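Local structure of excinuclease ABC, subunit A. (Deinococcus radiodurans, 2VF7) at residues Ala182-Ala187 / Gln191-Ile196; Gln611-Phe616 / Arg631-Val636; Ala549-Gln554 / Gly578-Ile583; Ser600-Tyr605 / Gln737-Ala742. The protein binds DNA and zinc and hydrolyses ATP as an ABC-type ATPase of the UvrA family, probably recognising damaged DNA for excision repair. The protein carries 1 engineered substitution. One frame throughout, in Å; residues are numbered along the deposited sequence. Where two conformers were deposited one is given.

Contact 1 (Ala182-Ala187 / Gln191-Ile196); sequences AAWPQA and QNQRDI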
loop_
_atom_site.group_PDB
_atom_site.type_symbol
_atom_site.label_atom_id
_atom_site.label_comp_id
_atom_site.label_asym_id
_atom_site.label_seq_id
_atom_site.Cartn_x
_atom_site.Cartn_y
_atom_site.Cartn_z
ATOM N N ALA A 182 14.776 -36.750 7.412
ATOM C CA ALA A 182 13.405 -36.285 7.592
ATOM C C ALA A 182 13.264 -34.767 7.609
ATOM O O ALA A 182 12.192 -34.225 7.265
ATOM C CB ALA A 182 12.816 -36.883 8.863
ATOM N N ALA A 183 14.340 -34.095 8.005
ATOM C CA ALA A 183 14.399 -32.631 8.030
ATOM C C ALA A 183 14.297 -31.994 6.628
ATOM O O ALA A 183 14.059 -30.784 6.484
ATOM C CB ALA A 183 15.671 -32.197 8.724
ATOM N N TRP A 184 14.488 -32.793 5.586
ATOM C CA TRP A 184 14.251 -32.288 4.231
ATOM C C TRP A 184 12.741 -32.143 3.932
ATOM O O TRP A 184 11.917 -32.803 4.569
ATOM C CB TRP A 184 14.962 -33.163 3.193
ATOM C CG TRP A 184 16.310 -32.658 2.852
ATOM C CD1 TRP A 184 16.769 -31.368 2.995
ATOM C CD2 TRP A 184 17.386 -33.400 2.267
ATOM N NE1 TRP A 184 18.058 -31.273 2.551
ATOM C CE2 TRP A 184 18.473 -32.506 2.112
ATOM C CE3 TRP A 184 17.548 -34.738 1.867
ATOM C CZ2 TRP A 184 19.702 -32.905 1.574
ATOM C CZ3 TRP A 184 18.763 -35.131 1.330
ATOM C CH2 TRP A 184 19.829 -34.219 1.195
ATOM N N PRO A 185 12.376 -31.289 2.961
ATOM C CA PRO A 185 10.961 -30.999 2.739
ATOM C C PRO A 185 10.143 -32.223 2.373
ATOM O O PRO A 185 10.682 -33.211 1.875
ATOM C CB PRO A 185 10.979 -30.018 1.562
ATOM C CG PRO A 185 12.344 -29.477 1.522
ATOM C CD PRO A 185 13.237 -30.547 2.017
ATOM N N GLN A 186 8.844 -32.156 2.630
ATOM C CA GLN A 186 7.931 -33.213 2.228
ATOM C C GLN A 186 7.742 -33.116 0.730
ATOM O O GLN A 186 8.210 -32.159 0.098
ATOM C CB GLN A 186 6.590 -33.086 2.953
ATOM C CG GLN A 186 6.677 -33.313 4.479
ATOM C CD GLN A 186 5.355 -33.068 5.188
ATOM O OE1 GLN A 186 4.783 -31.971 5.118
ATOM N NE2 GLN A 186 4.867 -34.085 5.894
ATOM N N ALA A 187 7.066 -34.117 0.169
ATOM C CA ALA A 187 6.841 -34.238 -1.269
ATOM C C ALA A 187 8.085 -33.885 -2.082
ATOM O O ALA A 187 9.187 -34.238 -1.687
ATOM C CB ALA A 187 5.601 -33.448 -1.713
ATOM N N GLN A 191 12.652 -35.135 -2.630
ATOM C CA GLN A 191 13.171 -36.072 -3.636
ATOM C C GLN A 191 14.164 -35.445 -4.598
ATOM O O GLN A 191 15.064 -36.133 -5.095
ATOM C CB GLN A 191 12.045 -36.768 -4.421
ATOM C CG GLN A 191 11.193 -35.883 -5.287
ATOM C CD GLN A 191 10.670 -36.609 -6.519
ATOM O OE1 GLN A 191 11.402 -36.796 -7.487
ATOM N NE2 GLN A 191 9.406 -36.997 -6.496
ATOM N N ASN A 192 13.968 -34.156 -4.880
ATOM C CA ASN A 192 14.957 -33.290 -5.517
ATOM C C ASN A 192 16.356 -33.395 -4.915
ATOM O O ASN A 192 17.312 -33.582 -5.642
ATOM C CB ASN A 192 14.489 -31.844 -5.421
ATOM C CG ASN A 192 15.428 -30.859 -6.131
ATOM O OD1 ASN A 192 15.649 -29.741 -5.649
ATOM N ND2 ASN A 192 15.965 -31.267 -7.278
ATOM N N GLN A 193 16.470 -33.292 -3.590
ATOM C CA GLN A 193 17.778 -33.337 -2.916
ATOM C C GLN A 193 18.377 -34.760 -3.013
ATOM O O GLN A 193 19.619 -34.961 -3.102
ATOM C CB GLN A 193 17.634 -32.911 -1.448
ATOM C CG GLN A 193 17.331 -31.410 -1.191
ATOM C CD GLN A 193 18.305 -30.441 -1.923
ATOM O OE1 GLN A 193 19.516 -30.565 -1.817
ATOM N NE2 GLN A 193 17.762 -29.497 -2.652
ATOM N N ARG A 194 17.471 -35.734 -3.020
ATOM C CA ARG A 194 17.819 -37.132 -3.166
ATOM C C ARG A 194 18.319 -37.413 -4.559
ATOM O O ARG A 194 19.309 -38.118 -4.721
ATOM C CB ARG A 194 16.614 -37.994 -2.830
ATOM C CG ARG A 194 16.825 -39.465 -3.025
ATOM C CD ARG A 194 16.073 -39.894 -4.236
ATOM N NE ARG A 194 14.665 -39.964 -3.929
ATOM C CZ ARG A 194 13.729 -40.160 -4.835
ATOM N NH1 ARG A 194 14.064 -40.262 -6.118
ATOM N NH2 ARG A 194 12.465 -40.236 -4.458
ATOM N N ASP A 195 17.643 -36.857 -5.571
ATOM C CA ASP A 195 18.129 -36.977 -6.955
ATOM C C ASP A 195 19.384 -36.182 -7.249
ATOM O O ASP A 195 20.160 -36.546 -8.161
ATOM C CB ASP A 195 17.019 -36.732 -7.993
ATOM C CG ASP A 195 16.006 -37.898 -8.037
ATOM O OD1 ASP A 195 16.339 -38.995 -7.525
ATOM O OD2 ASP A 195 14.899 -37.727 -8.575
ATOM N N ILE A 196 19.610 -35.118 -6.477
ATOM C CA ILE A 196 20.876 -34.391 -6.569
ATOM C C ILE A 196 22.004 -35.293 -6.083
ATOM O O ILE A 196 23.027 -35.415 -6.768
ATOM C CB ILE A 196 20.850 -33.001 -5.832
ATOM C CG1 ILE A 196 19.955 -32.028 -6.583
ATOM C CG2 ILE A 196 22.283 -32.401 -5.673
ATOM C CD1 ILE A 196 19.629 -30.845 -5.804
#

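Contact 2 (Gln611-Phe616 / Arg631-Val636); sequences QVRKLF and RFSFNV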
loop_
_atom_site.group_PDB
_atom_site.type_symbol
_atom_site.label_atom_id
_atom_site.label_comp_id
_atom_site.label_asym_id
_atom_site.label_seq_id
_atom_site.Cartn_x
_atom_site.Cartn_y
_atom_site.Cartn_z
ATOM N N GLN A 611 -24.060 -37.098 5.065
ATOM C CA GLN A 611 -25.309 -37.756 4.678
ATOM C C GLN A 611 -25.904 -37.094 3.447
ATOM O O GLN A 611 -26.497 -37.762 2.587
ATOM C CB GLN A 611 -26.348 -37.697 5.796
ATOM C CG GLN A 611 -25.860 -37.219 7.176
ATOM C CD GLN A 611 -24.728 -38.065 7.757
ATOM O OE1 GLN A 611 -24.708 -39.311 7.634
ATOM N NE2 GLN A 611 -23.772 -37.383 8.397
ATOM N N VAL A 612 -25.742 -35.775 3.378
ATOM C CA VAL A 612 -26.139 -34.995 2.225
ATOM C C VAL A 612 -25.465 -35.558 0.971
ATOM O O VAL A 612 -26.109 -35.705 -0.070
ATOM C CB VAL A 612 -25.823 -33.475 2.425
ATOM C CG1 VAL A 612 -26.081 -32.685 1.149
ATOM C CG2 VAL A 612 -26.628 -32.896 3.570
ATOM N N ARG A 613 -24.185 -35.906 1.061
ATOM C CA ARG A 613 -23.455 -36.347 -0.132
ATOM C C ARG A 613 -23.870 -37.760 -0.527
ATOM O O ARG A 613 -23.913 -38.114 -1.702
ATOM C CB ARG A 613 -21.958 -36.297 0.106
ATOM C CG ARG A 613 -21.449 -34.931 0.472
ATOM C CD ARG A 613 -19.943 -34.922 0.475
ATOM N NE ARG A 613 -19.390 -35.525 1.681
ATOM C CZ ARG A 613 -18.753 -36.695 1.718
ATOM N NH1 ARG A 613 -18.572 -37.401 0.618
ATOM N NH2 ARG A 613 -18.278 -37.141 2.858
ATOM N N LYS A 614 -24.148 -38.558 0.497
ATOM C CA LYS A 614 -24.826 -39.862 0.403
ATOM C C LYS A 614 -26.143 -39.815 -0.404
ATOM O O LYS A 614 -26.397 -40.685 -1.226
ATOM C CB LYS A 614 -25.068 -40.348 1.832
ATOM C CG LYS A 614 -25.607 -41.723 1.977
ATOM C CD LYS A 614 -26.136 -41.946 3.389
ATOM C CE LYS A 614 -27.611 -41.520 3.546
ATOM N NZ LYS A 614 -27.763 -40.074 3.891
ATOM N N LEU A 615 -26.966 -38.792 -0.175
ATOM C CA LEU A 615 -28.272 -38.649 -0.840
ATOM C C LEU A 615 -28.134 -38.243 -2.289
ATOM O O LEU A 615 -29.022 -38.501 -3.101
ATOM C CB LEU A 615 -29.139 -37.589 -0.138
ATOM C CG LEU A 615 -29.655 -37.769 1.296
ATOM C CD1 LEU A 615 -30.359 -36.521 1.812
ATOM C CD2 LEU A 615 -30.564 -39.013 1.421
ATOM N N PHE A 616 -27.049 -37.540 -2.602
ATOM C CA PHE A 616 -26.735 -37.154 -3.985
ATOM C C PHE A 616 -26.167 -38.332 -4.778
ATOM O O PHE A 616 -26.513 -38.521 -5.934
ATOM C CB PHE A 616 -25.784 -35.947 -4.008
ATOM C CG PHE A 616 -26.497 -34.605 -3.951
ATOM C CD1 PHE A 616 -26.842 -34.038 -2.736
ATOM C CD2 PHE A 616 -26.827 -33.929 -5.122
ATOM C CE1 PHE A 616 -27.533 -32.829 -2.679
ATOM C CE2 PHE A 616 -27.503 -32.727 -5.081
ATOM C CZ PHE A 616 -27.852 -32.160 -3.860
ATOM N N ARG A 631 -17.572 -37.490 -4.966
ATOM C CA ARG A 631 -17.809 -36.467 -5.981
ATOM C C ARG A 631 -18.394 -35.161 -5.393
ATOM O O ARG A 631 -18.264 -34.103 -5.978
ATOM C CB ARG A 631 -18.759 -37.036 -7.045
ATOM C CG ARG A 631 -19.048 -36.151 -8.247
ATOM C CD ARG A 631 -17.859 -36.148 -9.204
ATOM N NE ARG A 631 -17.946 -35.067 -10.185
ATOM C CZ ARG A 631 -17.328 -35.064 -11.349
ATOM N NH1 ARG A 631 -16.560 -36.088 -11.712
ATOM N NH2 ARG A 631 -17.495 -34.039 -12.165
ATOM N N PHE A 632 -19.061 -35.249 -4.241
ATOM C CA PHE A 632 -19.849 -34.128 -3.743
ATOM C C PHE A 632 -19.166 -33.480 -2.546
ATOM O O PHE A 632 -19.731 -32.609 -1.887
ATOM C CB PHE A 632 -21.309 -34.548 -3.473
ATOM C CG PHE A 632 -22.006 -35.140 -4.683
ATOM C CD1 PHE A 632 -22.611 -34.320 -5.632
ATOM C CD2 PHE A 632 -22.040 -36.514 -4.882
ATOM C CE1 PHE A 632 -23.237 -34.862 -6.776
ATOM C CE2 PHE A 632 -22.663 -37.072 -6.028
ATOM C CZ PHE A 632 -23.275 -36.243 -6.965
ATOM N N SER A 633 -17.937 -33.913 -2.281
ATOM C CA SER A 633 -17.082 -33.266 -1.313
ATOM C C SER A 633 -16.343 -32.110 -1.989
ATOM O O SER A 633 -15.933 -32.215 -3.147
ATOM C CB SER A 633 -16.069 -34.275 -0.758
ATOM O OG SER A 633 -15.454 -33.796 0.432
ATOM N N PHE A 634 -16.182 -30.997 -1.288
ATOM C CA PHE A 634 -15.274 -29.953 -1.772
ATOM C C PHE A 634 -13.942 -30.055 -1.037
ATOM O O PHE A 634 -13.129 -29.151 -1.131
ATOM C CB PHE A 634 -15.884 -28.554 -1.617
ATOM C CG PHE A 634 -16.396 -28.266 -0.238
ATOM C CD1 PHE A 634 -15.533 -27.817 0.761
ATOM C CD2 PHE A 634 -17.734 -28.461 0.074
ATOM C CE1 PHE A 634 -15.994 -27.591 2.030
ATOM C CE2 PHE A 634 -18.199 -28.234 1.344
ATOM C CZ PHE A 634 -17.347 -27.794 2.317
ATOM N N ASN A 635 -13.718 -31.149 -0.303
ATOM C CA ASN A 635 -12.429 -31.370 0.379
ATOM C C ASN A 635 -11.593 -32.433 -0.279
ATOM O O ASN A 635 -10.476 -32.736 0.138
ATOM C CB ASN A 635 -12.612 -31.621 1.873
ATOM C CG ASN A 635 -13.166 -30.423 2.560
ATOM O OD1 ASN A 635 -12.804 -29.313 2.212
ATOM N ND2 ASN A 635 -14.081 -30.619 3.495
ATOM N N VAL A 636 -12.128 -32.952 -1.360
ATOM C CA VAL A 636 -11.500 -34.022 -2.083
ATOM C C VAL A 636 -11.502 -33.630 -3.566
ATOM O O VAL A 636 -12.476 -33.081 -4.073
ATOM C CB VAL A 636 -12.218 -35.385 -1.762
ATOM C CG1 VAL A 636 -11.992 -36.434 -2.831
ATOM C CG2 VAL A 636 -11.742 -35.927 -0.417
#

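Contact 3 (Ala549-Gln554 / Gly578-Ile583); sequences AAHFGQ and GDLAQI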
loop_
_atom_site.group_PDB
_atom_site.type_symbol
_atom_site.label_atom_id
_atom_site.label_comp_id
_atom_site.label_asym_id
_atom_site.label_seq_id
_atom_site.Cartn_x
_atom_site.Cartn_y
_atom_site.Cartn_z
ATOM N N ALA A 549 -8.591 -31.262 31.973
ATOM C CA ALA A 549 -8.144 -31.875 30.721
ATOM C C ALA A 549 -7.026 -32.872 31.027
ATOM O O ALA A 549 -6.908 -33.910 30.368
ATOM C CB ALA A 549 -7.669 -30.826 29.742
ATOM N N ALA A 550 -6.214 -32.544 32.032
ATOM C CA ALA A 550 -5.155 -33.428 32.518
ATOM C C ALA A 550 -5.694 -34.654 33.283
ATOM O O ALA A 550 -5.068 -35.718 33.279
ATOM C CB ALA A 550 -4.169 -32.650 33.379
ATOM N N HIS A 551 -6.846 -34.491 33.934
ATOM C CA HIS A 551 -7.540 -35.583 34.629
ATOM C C HIS A 551 -8.222 -36.553 33.654
ATOM O O HIS A 551 -8.460 -37.708 33.998
ATOM C CB HIS A 551 -8.562 -34.998 35.612
ATOM C CG HIS A 551 -9.378 -36.022 36.343
ATOM N ND1 HIS A 551 -8.905 -36.707 37.443
ATOM C CD2 HIS A 551 -10.648 -36.452 36.150
ATOM C CE1 HIS A 551 -9.842 -37.526 37.887
ATOM N NE2 HIS A 551 -10.910 -37.389 37.120
ATOM N N PHE A 552 -8.531 -36.083 32.443
ATOM C CA PHE A 552 -9.165 -36.918 31.414
ATOM C C PHE A 552 -8.195 -37.328 30.296
ATOM O O PHE A 552 -6.979 -37.314 30.483
ATOM C CB PHE A 552 -10.400 -36.220 30.819
ATOM C CG PHE A 552 -11.507 -35.976 31.810
ATOM C CD1 PHE A 552 -12.097 -34.717 31.910
ATOM C CD2 PHE A 552 -11.969 -37.001 32.637
ATOM C CE1 PHE A 552 -13.124 -34.475 32.827
ATOM C CE2 PHE A 552 -12.996 -36.772 33.557
ATOM C CZ PHE A 552 -13.576 -35.500 33.651
ATOM N N GLY A 553 -8.744 -37.683 29.134
ATOM C CA GLY A 553 -7.944 -38.161 28.005
ATOM C C GLY A 553 -7.720 -37.164 26.880
ATOM O O GLY A 553 -7.378 -37.562 25.766
ATOM N N GLN A 554 -7.918 -35.876 27.166
ATOM C CA GLN A 554 -7.610 -34.786 26.224
ATOM C C GLN A 554 -7.182 -33.517 26.946
ATOM O O GLN A 554 -5.993 -33.210 27.009
ATOM C CB GLN A 554 -8.788 -34.475 25.289
ATOM C CG GLN A 554 -8.659 -35.091 23.879
ATOM C CD GLN A 554 -7.473 -34.538 23.085
ATOM O OE1 GLN A 554 -7.350 -33.328 22.883
ATOM N NE2 GLN A 554 -6.598 -35.430 22.630
ATOM N N GLY A 578 -12.837 -32.800 45.384
ATOM C CA GLY A 578 -14.296 -32.797 45.416
ATOM C C GLY A 578 -14.896 -34.066 44.849
ATOM O O GLY A 578 -14.229 -35.095 44.789
ATOM N N ASP A 579 -16.164 -33.991 44.441
ATOM C CA ASP A 579 -16.895 -35.153 43.913
ATOM C C ASP A 579 -16.612 -35.322 42.412
ATOM O O ASP A 579 -17.387 -34.885 41.555
ATOM C CB ASP A 579 -18.411 -35.044 44.184
ATOM C CG ASP A 579 -18.746 -34.651 45.631
ATOM O OD1 ASP A 579 -18.259 -35.291 46.588
ATOM O OD2 ASP A 579 -19.528 -33.693 45.808
ATOM N N LEU A 580 -15.477 -35.952 42.123
ATOM C CA LEU A 580 -14.990 -36.188 40.765
ATOM C C LEU A 580 -15.789 -37.239 39.994
ATOM O O LEU A 580 -16.027 -37.083 38.791
ATOM C CB LEU A 580 -13.519 -36.631 40.807
ATOM C CG LEU A 580 -12.362 -35.684 40.480
ATOM C CD1 LEU A 580 -12.567 -35.010 39.124
ATOM C CD2 LEU A 580 -12.141 -34.656 41.573
ATOM N N ALA A 581 -16.179 -38.313 40.679
ATOM C CA ALA A 581 -16.840 -39.455 40.031
ATOM C C ALA A 581 -18.186 -39.091 39.380
ATOM O O ALA A 581 -18.868 -39.954 38.816
ATOM C CB ALA A 581 -16.991 -40.622 41.008
ATOM N N GLN A 582 -18.547 -37.810 39.451
ATOM C CA GLN A 582 -19.743 -37.288 38.790
ATOM C C GLN A 582 -19.439 -36.669 37.412
ATOM O O GLN A 582 -20.357 -36.393 36.636
ATOM C CB GLN A 582 -20.434 -36.253 39.692
ATOM C CG GLN A 582 -21.028 -36.818 40.977
ATOM C CD GLN A 582 -21.672 -35.756 41.851
ATOM O OE1 GLN A 582 -21.528 -35.775 43.074
ATOM N NE2 GLN A 582 -22.382 -34.819 41.229
ATOM N N ILE A 583 -18.156 -36.452 37.124
ATOM C CA ILE A 583 -17.733 -35.763 35.899
ATOM C C ILE A 583 -17.023 -36.692 34.910
ATOM O O ILE A 583 -15.981 -37.286 35.217
ATOM C CB ILE A 583 -16.850 -34.524 36.188
ATOM C CG1 ILE A 583 -17.527 -33.605 37.200
ATOM C CG2 ILE A 583 -16.574 -33.750 34.889
ATOM C CD1 ILE A 583 -16.709 -32.364 37.566
#

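Contact 4 (Ser600-Tyr605 / Gln737-Ala742); sequences SNMATY and QRIKLA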
loop_
_atom_site.group_PDB
_atom_site.type_symbol
_atom_site.label_atom_id
_atom_site.label_comp_id
_atom_site.label_asym_id
_atom_site.label_seq_id
_atom_site.Cartn_x
_atom_site.Cartn_y
_atom_site.Cartn_z
ATOM N N SER A 600 -14.176 -24.100 5.673
ATOM C CA SER A 600 -15.053 -24.382 6.805
ATOM C C SER A 600 -16.418 -23.743 6.651
ATOM O O SER A 600 -16.543 -22.621 6.123
ATOM C CB SER A 600 -14.424 -23.886 8.095
ATOM O OG SER A 600 -13.190 -24.542 8.349
ATOM N N ASN A 601 -17.430 -24.473 7.126
ATOM C CA ASN A 601 -18.794 -23.982 7.192
ATOM C C ASN A 601 -19.636 -24.802 8.199
ATOM O O ASN A 601 -19.175 -25.829 8.709
ATOM C CB ASN A 601 -19.401 -23.893 5.772
ATOM C CG ASN A 601 -19.282 -25.195 4.969
ATOM O OD1 ASN A 601 -19.074 -25.162 3.764
ATOM N ND2 ASN A 601 -19.426 -26.329 5.626
ATOM N N MET A 602 -20.838 -24.332 8.533
ATOM C CA MET A 602 -21.740 -25.112 9.405
ATOM C C MET A 602 -21.904 -26.531 8.891
ATOM O O MET A 602 -21.848 -27.493 9.674
ATOM C CB MET A 602 -23.141 -24.508 9.444
ATOM C CG MET A 602 -23.408 -23.487 10.532
ATOM S SD MET A 602 -24.859 -22.511 10.047
ATOM C CE MET A 602 -25.485 -22.079 11.646
ATOM N N ALA A 603 -22.124 -26.648 7.579
ATOM C CA ALA A 603 -22.510 -27.917 6.949
ATOM C C ALA A 603 -21.565 -29.049 7.299
ATOM O O ALA A 603 -21.953 -30.200 7.484
ATOM C CB ALA A 603 -22.564 -27.766 5.442
ATOM N N THR A 604 -20.304 -28.692 7.389
ATOM C CA THR A 604 -19.240 -29.649 7.522
ATOM C C THR A 604 -18.754 -29.736 8.978
ATOM O O THR A 604 -18.250 -30.773 9.381
ATOM C CB THR A 604 -18.158 -29.265 6.520
ATOM O OG1 THR A 604 -17.474 -30.433 6.088
ATOM C CG2 THR A 604 -17.206 -28.172 7.063
ATOM N N TYR A 605 -18.954 -28.659 9.758
ATOM C CA TYR A 605 -18.600 -28.614 11.182
ATOM C C TYR A 605 -19.601 -29.392 12.066
ATOM O O TYR A 605 -19.232 -29.946 13.122
ATOM C CB TYR A 605 -18.466 -27.152 11.692
ATOM C CG TYR A 605 -17.821 -27.068 13.077
ATOM C CD1 TYR A 605 -16.428 -26.973 13.222
ATOM C CD2 TYR A 605 -18.596 -27.135 14.250
ATOM C CE1 TYR A 605 -15.836 -26.918 14.487
ATOM C CE2 TYR A 605 -18.006 -27.099 15.506
ATOM C CZ TYR A 605 -16.628 -26.991 15.613
ATOM O OH TYR A 605 -16.037 -26.948 16.860
ATOM N N GLN A 737 -19.378 -19.237 18.155
ATOM C CA GLN A 737 -19.574 -19.813 19.492
ATOM C C GLN A 737 -20.856 -20.656 19.562
ATOM O O GLN A 737 -20.846 -21.777 20.072
ATOM C CB GLN A 737 -19.595 -18.716 20.570
ATOM C CG GLN A 737 -19.670 -19.272 22.007
ATOM C CD GLN A 737 -19.085 -18.342 23.082
ATOM O OE1 GLN A 737 -18.762 -17.175 22.819
ATOM N NE2 GLN A 737 -18.924 -18.881 24.303
ATOM N N ARG A 738 -21.948 -20.103 19.038
ATOM C CA ARG A 738 -23.249 -20.762 19.026
ATOM C C ARG A 738 -23.317 -21.989 18.107
ATOM O O ARG A 738 -24.099 -22.875 18.357
ATOM C CB ARG A 738 -24.351 -19.760 18.671
ATOM C CG ARG A 738 -24.649 -18.729 19.756
ATOM C CD ARG A 738 -25.759 -17.786 19.335
ATOM N NE ARG A 738 -25.290 -16.683 18.482
ATOM C CZ ARG A 738 -26.075 -15.949 17.680
ATOM N NH1 ARG A 738 -27.386 -16.198 17.587
ATOM N NH2 ARG A 738 -25.555 -14.951 16.970
ATOM N N ILE A 739 -22.515 -22.031 17.047
ATOM C CA ILE A 739 -22.425 -23.213 16.168
ATOM C C ILE A 739 -21.778 -24.382 16.931
ATOM O O ILE A 739 -22.247 -25.524 16.857
ATOM C CB ILE A 739 -21.622 -22.903 14.862
ATOM C CG1 ILE A 739 -22.207 -21.693 14.124
ATOM C CG2 ILE A 739 -21.546 -24.101 13.925
ATOM C CD1 ILE A 739 -21.509 -21.377 12.805
ATOM N N LYS A 740 -20.710 -24.071 17.672
ATOM C CA LYS A 740 -19.965 -25.049 18.463
ATOM C C LYS A 740 -20.825 -25.600 19.571
ATOM O O LYS A 740 -20.754 -26.786 19.887
ATOM C CB LYS A 740 -18.733 -24.406 19.096
ATOM C CG LYS A 740 -17.600 -24.065 18.139
ATOM C CD LYS A 740 -16.684 -23.096 18.840
ATOM C CE LYS A 740 -15.792 -22.392 17.882
ATOM N NZ LYS A 740 -14.487 -23.072 17.796
ATOM N N LEU A 741 -21.612 -24.716 20.180
ATOM C CA LEU A 741 -22.570 -25.079 21.214
ATOM C C LEU A 741 -23.637 -26.027 20.691
ATOM O O LEU A 741 -23.947 -27.011 21.353
ATOM C CB LEU A 741 -23.232 -23.827 21.783
ATOM C CG LEU A 741 -24.092 -23.907 23.047
ATOM C CD1 LEU A 741 -23.373 -24.663 24.163
ATOM C CD2 LEU A 741 -24.495 -22.498 23.515
ATOM N N ALA A 742 -24.195 -25.729 19.518
ATOM C CA ALA A 742 -25.277 -26.529 18.944
ATOM C C ALA A 742 -24.794 -27.924 18.576
ATOM O O ALA A 742 -25.527 -28.909 18.727
ATOM C CB ALA A 742 -25.892 -25.836 17.748
#

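Contact 1 (Ala182-Ala187 / Gln191-Ile196)
W184 and Q193 face each other with their CA atoms 8.0 Å apart, where the irregular segment 182-187 runs into helix 187-199 and the chain folds back along its own loop. The contact is a CH-pi interaction: Q193 CB stands 3.4 Å from the centroid of the six-membered ring of W184, only 3° off the ring normal. Q193 CG continues across the indole, 3.7 Å from W184 CE2. A bend at chi2 (-51°) keeps the amide beside the indole, with Q193 OE1 4.1 Å from W184 CZ2 and the two planes 54° apart. Both polar ends reach one partner region: Q193 OE1 accepts from S256 N, Q193 NE2 gives to T254 O, and W184 NE1 gives to S256 O, which should fix both groups in rotation. Within the UvrA DNA-binding domain, F255 touches the same two side chains, A183 and P185 rest on helix 258-268, and D195 and I196 lean on strand 227-230.

Contact 2 (Gln611-Phe616 / Arg631-Val636)
F616 CB sits over the very centre of the F632 ring, 3.6 Å from the centroid and 1° off the normal, a CH-pi contact made by a backbone-proximal methylene and not by the tip of a side chain. It joins helix 609-617 to the loop before strand 649-652 in the second ABC ATPase module. The ring is held from two sides, since R631 CB lies over its opposite face, offset toward the rim. The two phenylalanine rings themselves meet obliquely, with planes 40° apart and centroids separated by 5.4 Å; the far part of F616 goes on to I686 and V689 of helix 686-690. A serine in place of F632 would probably leave F616 CB and its helix without the surface they rest on and open a gap in this buried layer. R613 slides past F632 in the opposite direction, bringing its CD to 3.3 Å from F632 O, an oxygen that is also hydrogen-bonded to the hydroxyl of Y672. A turn at chi3 (-78°) then swings the guanidinium so that S633 CB lies over one of its faces, while R613 NH1 is hydrogen-bonded to A629 O. Further along the loop S633 makes an ST turn, in which N635 N donates to S633 OG at 3.2 Å.

Contact 3 (Ala549-Gln554 / Gly578-Ile583)
I583 N donates to L580 O at 2.8 Å, a short bond that folds the segment 578-583 so that L580 and I583 both face the end of helix 536-551. The carbonyl of I583 serves the contact too: its O lies at the edge of the F552 ring, near the ring plane and 3.4 Å from F552 CZ, where the ring hydrogens are likely to be slightly positive. I583 CG2 reaches the same corner, 3.7 Å from F552 CZ, so one residue meets the end of the ring with both an oxygen and a methyl. F552 CG is anti to its own carbonyl carbon (chi1 -63°), which carries the ring alongside H551, whose imidazole has F552 CZ at its edge. Over one face of that imidazole comes L580 CD1, 3.8 Å from the centroid and 25° off the normal, in a CH-pi contact closest at H551 NE2. Replacing F552 with an alanine would probably leave I583 O and I583 CG2 without the ring edge they meet and the imidazole of H551 less confined along its own edge. I583 also touches L522, and D579 is hydrogen-bonded to W502. The arrangement belongs to the ABC ATPase core: it sets the far end of the helix that follows the Walker A P-loop against the loop leading into edge strand 585-589.

Contact 4 (Ser600-Tyr605 / Gln737-Ala742)
Apolar contact comes first: M602 and I739 cross at about a right angle, with M602 CG 3.6 Å from I739 CD1 and 3.9 Å from I739 CG2. The thioether continues past the isoleucine, M602 CE ending 4.1 Å from I739 CG1. One turn on, Y605 CD2 adds a looser touch to I739 CG2 at 4.2 Å, so the isoleucine branch lies between two side chains of the short helix 602-605. Mixed contact follows at Y605 and K740. With CG opposite the backbone N (chi1 -168°), the tyrosine reaches across to the lysine, and its OH stands 3.5 Å from K740 CG, against the aliphatic part and not the amine. That amine is engaged elsewhere, in a salt bridge from K740 NZ to D590. Backbone bonding keeps the short helix in shape: N601 occupies the N-cap position, and its O accepts from Y605 N at 3.0 Å. L714 and L722 also touch M602, whose side chain lies about 6 Å from that of Q726, a residue that binds ADP, and about 9 Å from a bound ADP. Helix 733-743 begins in the LSGGE signature sequence of the ABC module. No hydrogen bond or ion pair crosses between the two segments, so the signature helix is held here by shape and apolar fit, with its lysine charge paired off to one side.

Overall arrangement
Contacts 2, 3 and 4 share the second ABC module, whereas contact 1 belongs to the DNA-binding domain, its centre about 35 Å or more from the other three. Contact 2 is the most buried, an aromatic core; contact 3 lies nearer the surface and mixes ring edge, methyl and carbonyl. Contact 4 is partly buried and mainly aliphatic, and in contact 1 both members of the CH-pi pair are hydrogen-bonded to neighbouring backbone. Contacts 2 and 4 are direct neighbours, centres about 18 Å apart: F634 packs on N601, and helices 602-605 and 609-617 follow each other in the chain. No hydrogen bond bridges the segments in any of the four.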